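Local coordinates for protein HTH-type transcriptional regulator AscG (Escherichia coli, PDB 3BRQ) that represses the asc operon, a cryptic operon of this bacterium, as a sequence-specific DNA-binding transcriptional regulator, at residues Y84-S89 with T146-S151; Q53-D58 with Q71-L76; A137-I142 with K200-V205; H117-D122 with K279-K284; P103-N108 with G264-M269. One frame throughout, in Å; residues are numbered along the deposited sequence.

Contact 1: residues Y84-S89 with T146-S151. With SO4 (sulfate ion), chain F.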
# COMPACT_ATOMS: atom_id res chain seq x y z
N TYR B 84 -9.52 1.40 -14.22
CA TYR B 84 -9.00 2.55 -13.48
C TYR B 84 -7.72 3.13 -14.18
O TYR B 84 -6.62 2.68 -13.93
CB TYR B 84 -8.81 2.15 -12.02
CG TYR B 84 -8.13 3.16 -11.11
CD1 TYR B 84 -7.97 4.50 -11.49
CD2 TYR B 84 -7.64 2.75 -9.87
CE1 TYR B 84 -7.30 5.41 -10.67
CE2 TYR B 84 -7.02 3.64 -9.02
CZ TYR B 84 -6.88 4.97 -9.43
OH TYR B 84 -6.24 5.82 -8.56
N PRO B 85 -7.89 4.09 -15.12
CA PRO B 85 -6.80 4.51 -15.96
C PRO B 85 -6.12 5.80 -15.47
O PRO B 85 -6.81 6.76 -15.02
CB PRO B 85 -7.52 4.77 -17.30
CG PRO B 85 -8.80 5.29 -16.92
CD PRO B 85 -9.13 4.75 -15.53
N ARG B 86 -4.79 5.85 -15.58
CA ARG B 86 -4.09 7.10 -15.38
C ARG B 86 -4.05 7.81 -16.72
O ARG B 86 -4.35 9.01 -16.78
CB ARG B 86 -2.63 6.92 -14.88
CG ARG B 86 -1.90 8.28 -14.77
CD ARG B 86 -0.69 8.30 -13.90
NE ARG B 86 -1.00 8.16 -12.46
CZ ARG B 86 -0.04 8.10 -11.56
NH1 ARG B 86 1.21 8.20 -12.02
NH2 ARG B 86 -0.29 7.95 -10.24
N PHE B 87 -3.71 7.09 -17.80
CA PHE B 87 -3.31 7.76 -19.07
C PHE B 87 -4.41 7.99 -20.12
O PHE B 87 -4.34 9.00 -20.86
CB PHE B 87 -2.08 7.08 -19.69
CG PHE B 87 -0.87 7.09 -18.78
CD1 PHE B 87 -0.03 8.23 -18.73
CD2 PHE B 87 -0.62 6.02 -17.93
CE1 PHE B 87 1.06 8.26 -17.88
CE2 PHE B 87 0.48 6.04 -17.06
CZ PHE B 87 1.32 7.13 -17.01
N LEU B 88 -5.37 7.08 -20.27
CA LEU B 88 -6.39 7.24 -21.32
C LEU B 88 -7.14 8.55 -21.14
O LEU B 88 -7.47 8.89 -20.02
CB LEU B 88 -7.37 6.08 -21.35
CG LEU B 88 -6.86 4.75 -21.93
CD1 LEU B 88 -7.70 3.57 -21.37
CD2 LEU B 88 -6.92 4.76 -23.45
N SER B 89 -7.38 9.28 -22.22
CA SER B 89 -8.19 10.51 -22.14
C SER B 89 -9.63 10.09 -21.96
O SER B 89 -10.04 8.98 -22.32
CB SER B 89 -8.06 11.31 -23.41
OG SER B 89 -8.69 10.61 -24.44
N THR B 146 2.72 19.18 -4.93
CA THR B 146 2.03 18.38 -5.94
C THR B 146 2.46 16.94 -5.99
O THR B 146 3.51 16.56 -5.45
CB THR B 146 2.17 19.01 -7.39
OG1 THR B 146 3.41 18.59 -7.98
CG2 THR B 146 2.24 20.51 -7.26
N GLY B 147 1.62 16.12 -6.58
CA GLY B 147 2.03 14.76 -6.94
C GLY B 147 2.62 14.77 -8.33
O GLY B 147 2.84 15.88 -8.90
N SER B 148 2.79 13.58 -8.93
CA SER B 148 3.37 13.51 -10.26
C SER B 148 2.53 14.26 -11.33
O SER B 148 1.30 14.33 -11.26
CB SER B 148 3.58 12.07 -10.69
OG SER B 148 2.35 11.39 -10.71
N MSE B 149 3.16 14.81 -12.35
CA MSE B 149 2.31 15.67 -13.21
C MSE B 149 1.50 14.90 -14.30
O MSE B 149 0.69 15.50 -15.06
CB MSE B 149 3.06 16.90 -13.70
CG MSE B 149 3.30 17.98 -12.53
SE MSE B 149 1.78 18.27 -11.25
CE MSE B 149 0.63 19.17 -12.53
N ASP B 150 1.71 13.59 -14.33
CA ASP B 150 1.00 12.68 -15.24
C ASP B 150 -0.29 12.15 -14.62
O ASP B 150 -1.02 11.38 -15.25
CB ASP B 150 1.90 11.51 -15.74
CG ASP B 150 2.45 10.61 -14.60
OD1 ASP B 150 2.30 10.95 -13.42
OD2 ASP B 150 3.08 9.55 -14.89
N SER B 151 -0.58 12.56 -13.37
CA SER B 151 -1.69 11.92 -12.62
C SER B 151 -2.88 12.87 -12.61
O SER B 151 -2.73 13.95 -12.11
CB SER B 151 -1.26 11.68 -11.17
OG SER B 151 -2.36 11.65 -10.26
S SO4 F . -4.16 8.62 -10.43
O1 SO4 F . -5.04 9.73 -10.60
O2 SO4 F . -4.00 7.92 -11.74
O3 SO4 F . -2.94 9.01 -9.77
O4 SO4 F . -4.77 7.76 -9.42
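Arg86 and Asp150 carry the charge pairing: NH1 lies 3.3 Å from OD1 in a salt bridge, with guanidinium and carboxylate planes 62° apart. Ser148 OG donates to the same OD1 at 2.7 Å, so the carboxylate oxygen has two partners. Hydrogen bonds to a sulfate ion, probably from the crystallisation liquor, make a second group. Arg86 NE reaches sulfate O2 at 3.1 Å, nearly straight at 174°, while Arg86 NH2 and Ser151 OG converge on sulfate O3, at 2.9 and 2.7 Å. Tyr84 OH adds a 2.6 Å bond to sulfate O4, and Thr153 OG1 and Gly33 N also bond the sulfate. Packing is the third kind: Ser151 CB sits over one face of the guanidinium, 3.8 Å from NE, and Phe87 CZ comes near Asp150 OD2. These loops follow strands of the two lobes and face each other across the cleft where LacI-family relatives bind effectors. Such a cluster would suit an oxygen-rich anion, and holding it from both sides would probably favour a closed cleft.

Contact 2: residues Q53-D58 with Q71-L76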
# COMPACT_ATOMS: atom_id res chain seq x y z
N GLN B 53 -15.98 -14.63 -10.53
CA GLN B 53 -14.51 -14.69 -10.53
C GLN B 53 -13.99 -13.30 -10.84
O GLN B 53 -14.57 -12.55 -11.63
CB GLN B 53 -13.98 -15.65 -11.59
CG GLN B 53 -14.34 -17.11 -11.35
CD GLN B 53 -13.84 -17.61 -9.97
OE1 GLN B 53 -12.75 -17.23 -9.52
NE2 GLN B 53 -14.65 -18.43 -9.30
N LEU B 54 -12.86 -12.99 -10.24
CA LEU B 54 -12.21 -11.73 -10.43
C LEU B 54 -10.90 -11.97 -11.19
O LEU B 54 -10.15 -12.91 -10.84
CB LEU B 54 -11.89 -11.14 -9.06
CG LEU B 54 -11.30 -9.74 -9.05
CD1 LEU B 54 -12.43 -8.77 -9.18
CD2 LEU B 54 -10.58 -9.53 -7.76
N LEU B 55 -10.64 -11.13 -12.19
CA LEU B 55 -9.35 -11.10 -12.92
C LEU B 55 -8.80 -9.67 -12.91
O LEU B 55 -9.52 -8.75 -13.26
CB LEU B 55 -9.54 -11.53 -14.39
CG LEU B 55 -9.53 -13.05 -14.66
CD1 LEU B 55 -9.61 -13.34 -16.16
CD2 LEU B 55 -8.30 -13.71 -14.02
N LEU B 56 -7.56 -9.47 -12.49
CA LEU B 56 -6.96 -8.11 -12.61
C LEU B 56 -5.83 -8.17 -13.63
O LEU B 56 -4.92 -8.95 -13.46
CB LEU B 56 -6.39 -7.66 -11.28
CG LEU B 56 -5.45 -6.47 -11.20
CD1 LEU B 56 -6.21 -5.18 -11.40
CD2 LEU B 56 -4.81 -6.46 -9.81
N ALA B 57 -5.87 -7.31 -14.64
CA ALA B 57 -4.77 -7.22 -15.59
C ALA B 57 -3.96 -5.94 -15.34
O ALA B 57 -4.51 -4.85 -15.13
CB ALA B 57 -5.32 -7.29 -17.07
N ASP B 58 -2.64 -6.09 -15.35
CA ASP B 58 -1.74 -4.96 -15.29
C ASP B 58 -2.07 -4.03 -16.51
O ASP B 58 -1.92 -4.41 -17.64
CB ASP B 58 -0.32 -5.48 -15.44
CG ASP B 58 0.74 -4.42 -15.27
OD1 ASP B 58 0.37 -3.27 -14.90
OD2 ASP B 58 1.93 -4.76 -15.53
N GLN B 71 -8.83 -4.91 -23.89
CA GLN B 71 -9.02 -5.94 -24.93
C GLN B 71 -8.54 -7.31 -24.54
O GLN B 71 -9.19 -8.30 -24.89
CB GLN B 71 -8.30 -5.57 -26.22
CG GLN B 71 -8.77 -6.42 -27.39
CD GLN B 71 -10.28 -6.28 -27.64
OE1 GLN B 71 -10.79 -5.17 -27.82
NE2 GLN B 71 -11.00 -7.41 -27.67
N TYR B 72 -7.38 -7.38 -23.90
CA TYR B 72 -6.87 -8.64 -23.38
C TYR B 72 -7.93 -9.29 -22.52
O TYR B 72 -8.26 -10.45 -22.73
CB TYR B 72 -5.58 -8.42 -22.59
CG TYR B 72 -4.98 -9.68 -21.98
CD1 TYR B 72 -4.59 -10.76 -22.78
CD2 TYR B 72 -4.82 -9.79 -20.60
CE1 TYR B 72 -4.03 -11.92 -22.22
CE2 TYR B 72 -4.26 -10.96 -20.03
CZ TYR B 72 -3.87 -12.02 -20.85
OH TYR B 72 -3.33 -13.19 -20.30
N LEU B 73 -8.47 -8.57 -21.55
CA LEU B 73 -9.46 -9.18 -20.65
C LEU B 73 -10.73 -9.64 -21.32
O LEU B 73 -11.25 -10.70 -20.98
CB LEU B 73 -9.80 -8.28 -19.45
CG LEU B 73 -8.76 -8.09 -18.35
CD1 LEU B 73 -9.32 -7.14 -17.31
CD2 LEU B 73 -8.32 -9.43 -17.67
N LEU B 74 -11.21 -8.87 -22.27
CA LEU B 74 -12.34 -9.31 -23.08
C LEU B 74 -12.08 -10.62 -23.87
O LEU B 74 -12.96 -11.51 -23.95
CB LEU B 74 -12.72 -8.19 -24.04
CG LEU B 74 -13.18 -7.00 -23.22
CD1 LEU B 74 -13.64 -5.89 -24.19
CD2 LEU B 74 -14.33 -7.44 -22.24
N ASP B 75 -10.85 -10.75 -24.39
CA ASP B 75 -10.46 -11.90 -25.16
C ASP B 75 -10.25 -13.07 -24.19
O ASP B 75 -10.08 -14.22 -24.62
CB ASP B 75 -9.15 -11.62 -25.87
CG ASP B 75 -9.29 -10.60 -26.99
OD1 ASP B 75 -10.43 -10.26 -27.32
OD2 ASP B 75 -8.29 -10.15 -27.53
N LEU B 76 -10.22 -12.79 -22.90
CA LEU B 76 -10.25 -13.89 -21.93
C LEU B 76 -11.71 -14.16 -21.54
O LEU B 76 -11.99 -15.00 -20.69
CB LEU B 76 -9.39 -13.58 -20.72
CG LEU B 76 -7.92 -13.35 -21.04
CD1 LEU B 76 -7.18 -12.97 -19.76
CD2 LEU B 76 -7.31 -14.58 -21.70
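Beside the Tyr72-Ala57 contact, Gln71 NE2 donates to Asp75 OD1 at 2.9 Å within the helix, approaching from above the carboxylate plane. Toward the strand everything is apolar. Leu73 carries most of the contact; its CD2 methyl lies 3.7 Å from Ala57 CB and 4.1 Å from Leu55 CB, so one methyl touches both residues. With CG anti to the carbonyl carbon (chi1 -72°), the fork of Leu73 reaches across to Ala57, whose small side chain probably lets the helix come close. Helix 71-75 runs roughly antiparallel to strand 53-58, at 146°, their axes approaching to 9.4 Å. This is the strand-to-helix half of a beta-alpha-beta crossover in the N-terminal lobe of a periplasmic-binding-protein-like fold: the chain returns from the helix to strand 80-84, whose Ile81 also touches Leu73. Were Leu73 cut back to an alanine, Ala57 and Leu55 would probably face a gap and the helix would sit more weakly on the sheet. Further along, Leu55 CD1 meets Leu76 CD1 at 4.4 Å, and the edge of the Tyr72 ring faces Ala57 CB at 4.4 Å from CD2. One face of that ring is covered by Leu76 CD1. The Tyr72 hydroxyl bonds to Thr21 of the second subunit; a strand of that subunit pairs antiparallel with Leu55, Leu56 and Ala57.

Contact 3: residues A137-I142 with K200-V205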
# COMPACT_ATOMS: atom_id res chain seq x y z
N ALA B 137 -9.78 29.68 8.37
CA ALA B 137 -9.09 29.66 9.67
C ALA B 137 -7.99 30.73 9.79
O ALA B 137 -7.30 30.79 10.81
CB ALA B 137 -8.54 28.27 10.01
N GLY B 138 -7.86 31.62 8.80
CA GLY B 138 -6.89 32.70 8.84
C GLY B 138 -5.57 32.56 8.06
O GLY B 138 -4.71 33.41 8.14
N HIS B 139 -5.43 31.49 7.28
CA HIS B 139 -4.18 31.26 6.55
C HIS B 139 -4.21 31.92 5.20
O HIS B 139 -4.98 31.50 4.36
CB HIS B 139 -3.97 29.76 6.37
CG HIS B 139 -3.62 29.04 7.64
ND1 HIS B 139 -2.39 29.16 8.24
CD2 HIS B 139 -4.33 28.18 8.40
CE1 HIS B 139 -2.36 28.40 9.32
NE2 HIS B 139 -3.51 27.77 9.42
N GLN B 140 -3.39 32.95 4.98
CA GLN B 140 -3.32 33.62 3.69
C GLN B 140 -2.14 33.12 2.80
O GLN B 140 -2.16 33.30 1.59
CB GLN B 140 -3.22 35.15 3.85
CG GLN B 140 -4.41 35.89 4.55
CD GLN B 140 -5.67 35.89 3.71
OE1 GLN B 140 -6.63 35.16 4.01
NE2 GLN B 140 -5.67 36.69 2.62
N GLU B 141 -1.12 32.52 3.41
CA GLU B 141 0.09 32.15 2.69
C GLU B 141 0.20 30.63 2.86
O GLU B 141 0.57 30.12 3.94
CB GLU B 141 1.30 32.90 3.25
CG GLU B 141 1.15 34.42 3.20
CD GLU B 141 2.27 35.11 3.99
OE1 GLU B 141 2.03 35.47 5.16
OE2 GLU B 141 3.39 35.28 3.44
N ILE B 142 -0.19 29.93 1.80
CA ILE B 142 -0.33 28.49 1.87
C ILE B 142 0.58 27.86 0.80
O ILE B 142 0.45 28.20 -0.38
CB ILE B 142 -1.84 28.06 1.61
CG1 ILE B 142 -2.80 28.78 2.58
CG2 ILE B 142 -1.96 26.56 1.64
CD1 ILE B 142 -4.32 28.58 2.28
N LYS B 200 7.33 33.18 2.68
CA LYS B 200 6.75 32.76 3.96
C LYS B 200 5.47 31.95 3.76
O LYS B 200 4.65 32.24 2.86
CB LYS B 200 6.43 33.97 4.83
CG LYS B 200 7.56 34.43 5.74
CD LYS B 200 7.48 33.64 7.09
CE LYS B 200 8.64 33.94 8.07
NZ LYS B 200 8.80 35.43 8.30
N PHE B 201 5.26 30.94 4.59
CA PHE B 201 3.98 30.30 4.59
C PHE B 201 3.58 29.83 6.01
O PHE B 201 4.47 29.44 6.78
CB PHE B 201 3.97 29.15 3.53
CG PHE B 201 5.05 28.08 3.75
CD1 PHE B 201 4.76 26.96 4.48
CD2 PHE B 201 6.33 28.24 3.20
CE1 PHE B 201 5.70 26.00 4.70
CE2 PHE B 201 7.32 27.28 3.40
CZ PHE B 201 6.99 26.15 4.15
N SER B 202 2.28 29.85 6.32
CA SER B 202 1.75 29.37 7.62
C SER B 202 1.11 27.97 7.54
O SER B 202 0.86 27.32 8.57
CB SER B 202 0.78 30.39 8.29
OG SER B 202 -0.43 30.58 7.53
N ALA B 203 0.87 27.49 6.33
CA ALA B 203 0.25 26.19 6.17
C ALA B 203 0.79 25.53 4.91
O ALA B 203 1.17 26.23 3.98
CB ALA B 203 -1.31 26.33 6.12
N LEU B 204 0.85 24.19 4.92
CA LEU B 204 1.30 23.41 3.77
C LEU B 204 0.26 22.33 3.45
O LEU B 204 -0.12 21.51 4.34
CB LEU B 204 2.67 22.71 4.06
CG LEU B 204 2.99 21.68 2.95
CD1 LEU B 204 4.03 22.19 2.04
CD2 LEU B 204 3.40 20.33 3.51
N VAL B 205 -0.17 22.29 2.18
CA VAL B 205 -1.09 21.22 1.71
C VAL B 205 -0.25 20.28 0.86
O VAL B 205 0.30 20.72 -0.15
CB VAL B 205 -2.28 21.81 0.90
CG1 VAL B 205 -3.18 20.70 0.35
CG2 VAL B 205 -3.11 22.76 1.80
O HOH W 1 3.93 34.04 1.30
O HOH W 2 -0.74 32.89 6.52
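Ile142 and Ala203 form a parallel beta bridge, their CA atoms 4.9 Å apart, and Ser202 N donates to Glu141 O at 2.9 Å just ahead of it. Here two parallel strands of the C-terminal lobe's sheet, 142-145 and 203-206, begin side by side. Before the first, Gly138 at positive phi is the C-prime residue of a Schellman motif ending helix 123-136. His139 then turns its ring to the second strand. Its ND1 shares a nearly straight, unusually short hydrogen bond with Ser202 OG at the ring edge, 2.5 Å as modelled, while Ala203 CB makes a CH-pi contact over one face, 3.8 Å from the centroid. The other nitrogen, NE2, bonds to Ile292 O. Without the imidazole, as with a leucine here, Ser202 OG and the Ile292 carbonyl are likely to lose their mate. Farther in, Ile142 CG2 meets Val205 CG2 at 4.0 Å. At the exposed end one water donates to both Glu141 OE2 and Lys200 O, at 2.5 Å each.

Contact 4: residues H117-D122 with K279-K284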
# COMPACT_ATOMS: atom_id res chain seq x y z
N HIS B 117 -21.56 5.45 -16.85
CA HIS B 117 -20.50 4.44 -16.73
C HIS B 117 -19.33 4.91 -15.85
O HIS B 117 -18.36 4.17 -15.73
CB HIS B 117 -19.94 4.06 -18.12
CG HIS B 117 -20.94 3.41 -19.05
ND1 HIS B 117 -22.20 3.93 -19.29
CD2 HIS B 117 -20.85 2.29 -19.80
CE1 HIS B 117 -22.84 3.14 -20.14
NE2 HIS B 117 -22.03 2.16 -20.49
N SER B 118 -19.41 6.08 -15.23
CA SER B 118 -18.34 6.47 -14.28
C SER B 118 -18.67 6.55 -12.81
O SER B 118 -19.80 6.89 -12.41
CB SER B 118 -17.55 7.70 -14.69
OG SER B 118 -18.37 8.69 -15.22
N VAL B 119 -17.70 6.12 -12.01
CA VAL B 119 -17.76 6.35 -10.59
C VAL B 119 -16.57 7.26 -10.26
O VAL B 119 -15.40 6.86 -10.40
CB VAL B 119 -17.81 5.03 -9.77
CG1 VAL B 119 -17.74 5.33 -8.30
CG2 VAL B 119 -19.11 4.29 -10.05
N TRP B 120 -16.87 8.46 -9.80
CA TRP B 120 -15.83 9.43 -9.63
C TRP B 120 -15.98 10.30 -8.37
O TRP B 120 -17.07 10.46 -7.82
CB TRP B 120 -15.74 10.24 -10.93
CG TRP B 120 -16.29 11.59 -10.89
CD1 TRP B 120 -17.59 11.95 -10.69
CD2 TRP B 120 -15.56 12.79 -11.06
NE1 TRP B 120 -17.71 13.32 -10.71
CE2 TRP B 120 -16.47 13.86 -10.94
CE3 TRP B 120 -14.21 13.06 -11.31
CZ2 TRP B 120 -16.08 15.20 -11.06
CZ3 TRP B 120 -13.82 14.39 -11.45
CH2 TRP B 120 -14.75 15.44 -11.32
N CYS B 121 -14.85 10.81 -7.91
CA CYS B 121 -14.78 11.65 -6.72
C CYS B 121 -14.24 12.96 -7.23
O CYS B 121 -13.34 12.99 -8.07
CB CYS B 121 -13.82 11.05 -5.69
SG CYS B 121 -13.59 12.13 -4.27
N ASP B 122 -14.83 14.05 -6.78
CA ASP B 122 -14.43 15.36 -7.29
C ASP B 122 -13.21 15.79 -6.48
O ASP B 122 -13.35 16.49 -5.52
CB ASP B 122 -15.57 16.38 -7.13
CG ASP B 122 -15.30 17.65 -7.90
OD1 ASP B 122 -14.12 17.99 -8.16
OD2 ASP B 122 -16.29 18.34 -8.25
N LYS B 279 -24.13 8.17 -8.59
CA LYS B 279 -23.81 8.63 -7.23
C LYS B 279 -22.38 9.16 -7.31
O LYS B 279 -21.46 8.36 -7.49
CB LYS B 279 -23.82 7.47 -6.22
CG LYS B 279 -25.17 7.17 -5.62
CD LYS B 279 -25.08 6.15 -4.47
CE LYS B 279 -26.45 5.99 -3.81
NZ LYS B 279 -26.57 4.71 -3.04
N THR B 280 -22.19 10.47 -7.26
CA THR B 280 -20.83 11.03 -7.22
C THR B 280 -20.36 11.23 -5.77
O THR B 280 -21.16 11.24 -4.82
CB THR B 280 -20.68 12.37 -7.99
OG1 THR B 280 -21.47 13.37 -7.35
CG2 THR B 280 -21.08 12.23 -9.48
N PHE B 281 -19.05 11.41 -5.64
CA PHE B 281 -18.37 11.26 -4.36
C PHE B 281 -17.49 12.48 -4.07
O PHE B 281 -17.21 13.29 -4.97
CB PHE B 281 -17.58 9.95 -4.35
CG PHE B 281 -18.45 8.72 -4.42
CD1 PHE B 281 -18.88 8.08 -3.27
CD2 PHE B 281 -18.89 8.22 -5.65
CE1 PHE B 281 -19.71 6.94 -3.33
CE2 PHE B 281 -19.72 7.06 -5.71
CZ PHE B 281 -20.12 6.44 -4.54
N SER B 282 -17.12 12.62 -2.80
CA SER B 282 -16.30 13.72 -2.30
C SER B 282 -15.65 13.22 -1.01
O SER B 282 -16.24 12.42 -0.27
CB SER B 282 -17.16 14.96 -2.00
OG SER B 282 -18.33 14.60 -1.24
N GLY B 283 -14.45 13.69 -0.76
CA GLY B 283 -13.77 13.38 0.49
C GLY B 283 -14.14 14.36 1.58
O GLY B 283 -14.79 15.40 1.32
N LYS B 284 -13.74 14.00 2.80
CA LYS B 284 -13.93 14.84 3.99
C LYS B 284 -12.56 15.03 4.61
O LYS B 284 -11.80 14.08 4.70
CB LYS B 284 -14.85 14.16 5.02
CG LYS B 284 -14.68 12.64 5.09
CD LYS B 284 -15.35 11.95 6.34
CE LYS B 284 -15.34 10.41 6.13
NZ LYS B 284 -15.09 9.54 7.35
O HOH W 3 -19.70 9.06 -9.61
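Phe281 lies against the segment from Val119 to Cys121, and its side chain can be followed outward. CB is 3.5 Å from Trp120 O and 4.1 Å from Cys121 CB. CG stands beside the backbone N (chi1 -65°) and lies 4.1 Å from Trp120 O, which swings the ring so that its edge faces that same oxygen, CD2 lying 3.6 Å from it. CE2, the farthest atom to meet the other segment, packs on Val119 CG1, the two side chains crossing at a slant. Helix 255-270 covers the group through Met258, which touches both Phe281 and Cys121. The backbones are joined by a single bridge between Cys121 and Phe281: Asp122 N donates to Phe281 O at 3.1 Å, and Phe281 N makes a weak bond to Trp120 O. Both segments are crossovers between the lobes, as in other LacI-family regulators. The first runs from the short strand 118-119 of the N-terminal sheet into helix 123-136, the second from helix 255-270 to strand 284-286 of the other sheet. Asp122 caps the first of these helices through Gln125 N. Thr280 CG2 touches the edge of the Trp120 indole, 3.7 Å from CD1, the two side chains lying alongside and pointing the same way. A water accepts from Trp120 N and donates to Lys279 O, bridging the segments. Cys121 SG rests 3.7 Å from Ser282 CA.

Contact 5: residues P103-N108 with G264-M269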
# COMPACT_ATOMS: atom_id res chain seq x y z
N PRO B 103 -20.49 -4.71 -20.46
CA PRO B 103 -20.53 -3.59 -19.55
C PRO B 103 -19.10 -3.17 -19.16
O PRO B 103 -18.35 -3.99 -18.61
CB PRO B 103 -21.23 -4.19 -18.32
CG PRO B 103 -22.00 -5.31 -18.88
CD PRO B 103 -21.08 -5.91 -19.85
N ILE B 104 -18.73 -1.93 -19.48
CA ILE B 104 -17.41 -1.36 -19.12
C ILE B 104 -17.63 -0.10 -18.29
O ILE B 104 -18.38 0.80 -18.71
CB ILE B 104 -16.50 -1.03 -20.33
CG1 ILE B 104 -16.26 -2.29 -21.15
CG2 ILE B 104 -15.12 -0.41 -19.86
CD1 ILE B 104 -15.61 -2.04 -22.49
N MSE B 105 -17.04 -0.04 -17.11
CA MSE B 105 -17.16 1.16 -16.31
C MSE B 105 -15.80 1.71 -15.91
O MSE B 105 -14.85 0.93 -15.79
CB MSE B 105 -18.03 0.86 -15.07
CG MSE B 105 -19.54 0.80 -15.50
SE MSE B 105 -20.76 0.64 -14.02
CE MSE B 105 -20.67 2.37 -13.22
N VAL B 106 -15.74 3.02 -15.66
CA VAL B 106 -14.49 3.73 -15.36
C VAL B 106 -14.55 4.27 -13.93
O VAL B 106 -15.57 4.79 -13.50
CB VAL B 106 -14.18 4.88 -16.41
CG1 VAL B 106 -15.23 5.93 -16.35
CG2 VAL B 106 -12.80 5.53 -16.16
N LEU B 107 -13.47 4.05 -13.18
CA LEU B 107 -13.24 4.59 -11.85
C LEU B 107 -12.27 5.79 -11.91
O LEU B 107 -11.19 5.71 -12.54
CB LEU B 107 -12.60 3.47 -10.98
CG LEU B 107 -12.36 3.79 -9.49
CD1 LEU B 107 -13.73 3.89 -8.74
CD2 LEU B 107 -11.50 2.69 -8.85
N ASN B 108 -12.61 6.87 -11.19
CA ASN B 108 -11.68 8.00 -10.95
C ASN B 108 -11.62 9.00 -12.11
O ASN B 108 -10.75 9.88 -12.12
CB ASN B 108 -10.25 7.54 -10.57
CG ASN B 108 -9.44 8.63 -9.79
OD1 ASN B 108 -8.26 8.87 -10.05
ND2 ASN B 108 -10.09 9.29 -8.85
N GLY B 264 -20.70 -3.08 -7.74
CA GLY B 264 -22.12 -3.45 -7.58
C GLY B 264 -22.91 -3.17 -8.85
O GLY B 264 -23.69 -4.02 -9.31
N ARG B 265 -22.69 -1.99 -9.43
CA ARG B 265 -23.30 -1.67 -10.72
C ARG B 265 -22.91 -2.59 -11.86
O ARG B 265 -23.76 -2.96 -12.66
CB ARG B 265 -23.05 -0.21 -11.11
CG ARG B 265 -23.83 0.76 -10.21
CD ARG B 265 -23.99 2.09 -10.91
NE ARG B 265 -24.22 3.23 -10.00
CZ ARG B 265 -24.12 4.51 -10.38
NH1 ARG B 265 -23.78 4.83 -11.64
NH2 ARG B 265 -24.34 5.50 -9.50
N LEU B 266 -21.63 -2.98 -11.96
CA LEU B 266 -21.21 -3.89 -13.04
C LEU B 266 -21.91 -5.22 -12.91
O LEU B 266 -22.38 -5.76 -13.91
CB LEU B 266 -19.67 -4.09 -13.08
CG LEU B 266 -18.84 -2.93 -13.64
CD1 LEU B 266 -17.30 -3.13 -13.34
CD2 LEU B 266 -19.10 -2.72 -15.14
N ILE B 267 -21.99 -5.76 -11.68
CA ILE B 267 -22.71 -7.00 -11.44
C ILE B 267 -24.22 -6.82 -11.68
O ILE B 267 -24.85 -7.69 -12.26
CB ILE B 267 -22.46 -7.53 -10.00
CG1 ILE B 267 -21.00 -7.95 -9.85
CG2 ILE B 267 -23.42 -8.70 -9.66
CD1 ILE B 267 -20.58 -8.21 -8.37
N PHE B 268 -24.78 -5.70 -11.25
CA PHE B 268 -26.16 -5.34 -11.65
C PHE B 268 -26.36 -5.51 -13.16
O PHE B 268 -27.32 -6.18 -13.59
CB PHE B 268 -26.54 -3.92 -11.15
CG PHE B 268 -28.02 -3.58 -11.34
CD1 PHE B 268 -29.01 -4.53 -11.12
CD2 PHE B 268 -28.40 -2.31 -11.79
CE1 PHE B 268 -30.39 -4.23 -11.31
CE2 PHE B 268 -29.76 -1.99 -11.98
CZ PHE B 268 -30.76 -2.96 -11.73
N MSE B 269 -25.47 -4.93 -13.98
CA MSE B 269 -25.59 -5.02 -15.47
C MSE B 269 -25.63 -6.49 -15.97
O MSE B 269 -26.47 -6.88 -16.79
CB MSE B 269 -24.42 -4.32 -16.18
CG MSE B 269 -24.26 -2.85 -15.91
SE MSE B 269 -25.92 -1.93 -15.98
CE MSE B 269 -25.47 -0.59 -14.61
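Met105, a selenomethionine, and Leu266 make the closest approach: Leu266 CD2 lies 3.6 Å from Met105 CG, and the side chains slide past each other in opposite directions. Leu266 CD2 also packs against Pro103 CB, at 4.1 Å, so one methyl touches both Pro103 and Met105. The Met105 chain runs extended to SE, 3.8 Å from Arg265 CB, and the bend at chi3 (72°) brings CE near Arg265 CB and CD, the two side chains crossing at about a right angle. At the other end the puckered ring of Pro103 meets Met269, also a selenomethionine, with CG 3.8 Å from Met269 CB. The side chains meet through apolar atoms, though Leu266 CD2 also touches the Pro103 carbonyl oxygen; the charged tip of Arg265 looks to its own helix, forming a salt bridge with Glu261. Outside this shell, Ile262 touches Met105 one helical turn before Leu266, while Leu266 continues onto Met82 of strand 80-84. Backbone bonds to Ile81 and Ile83 fix Met105 in the sheet, and Ile104 points to helix 90-98 on the sheet's other face. Strand 104-107 and helix 264-269 run almost exactly antiparallel, at 174°, with axes 9.3 Å apart. Helices thus cover both faces of a parallel sheet, in an alpha/beta lobe completed by a late segment of the chain, as in periplasmic-binding-protein-like regulators.

In the fold
Contacts 2 and 3 are mostly buried, whereas 1, 4 and 5 are partly buried. Contacts 2 and 5 both pack a helix on the N-terminal lobe's parallel sheet, with apolar side chains doing the work; contact 2 lies at the subunit interface. Contact 3, about 46 Å from contact 2 between centres, belongs to the other lobe and combines strand pairing with a histidine-serine hydrogen bond and waters. Contact 1 faces loops of the two lobes across the cleft through charges and an anion; contact 4 joins two segments that cross between them, by backbone bonds and aromatic packing. Contacts 4 and 5 share the sheet, since strands 104-107 and 118-119 are neighbours. Contact 5 also touches contact 1, where Tyr84 packs on Leu107 and Asn108.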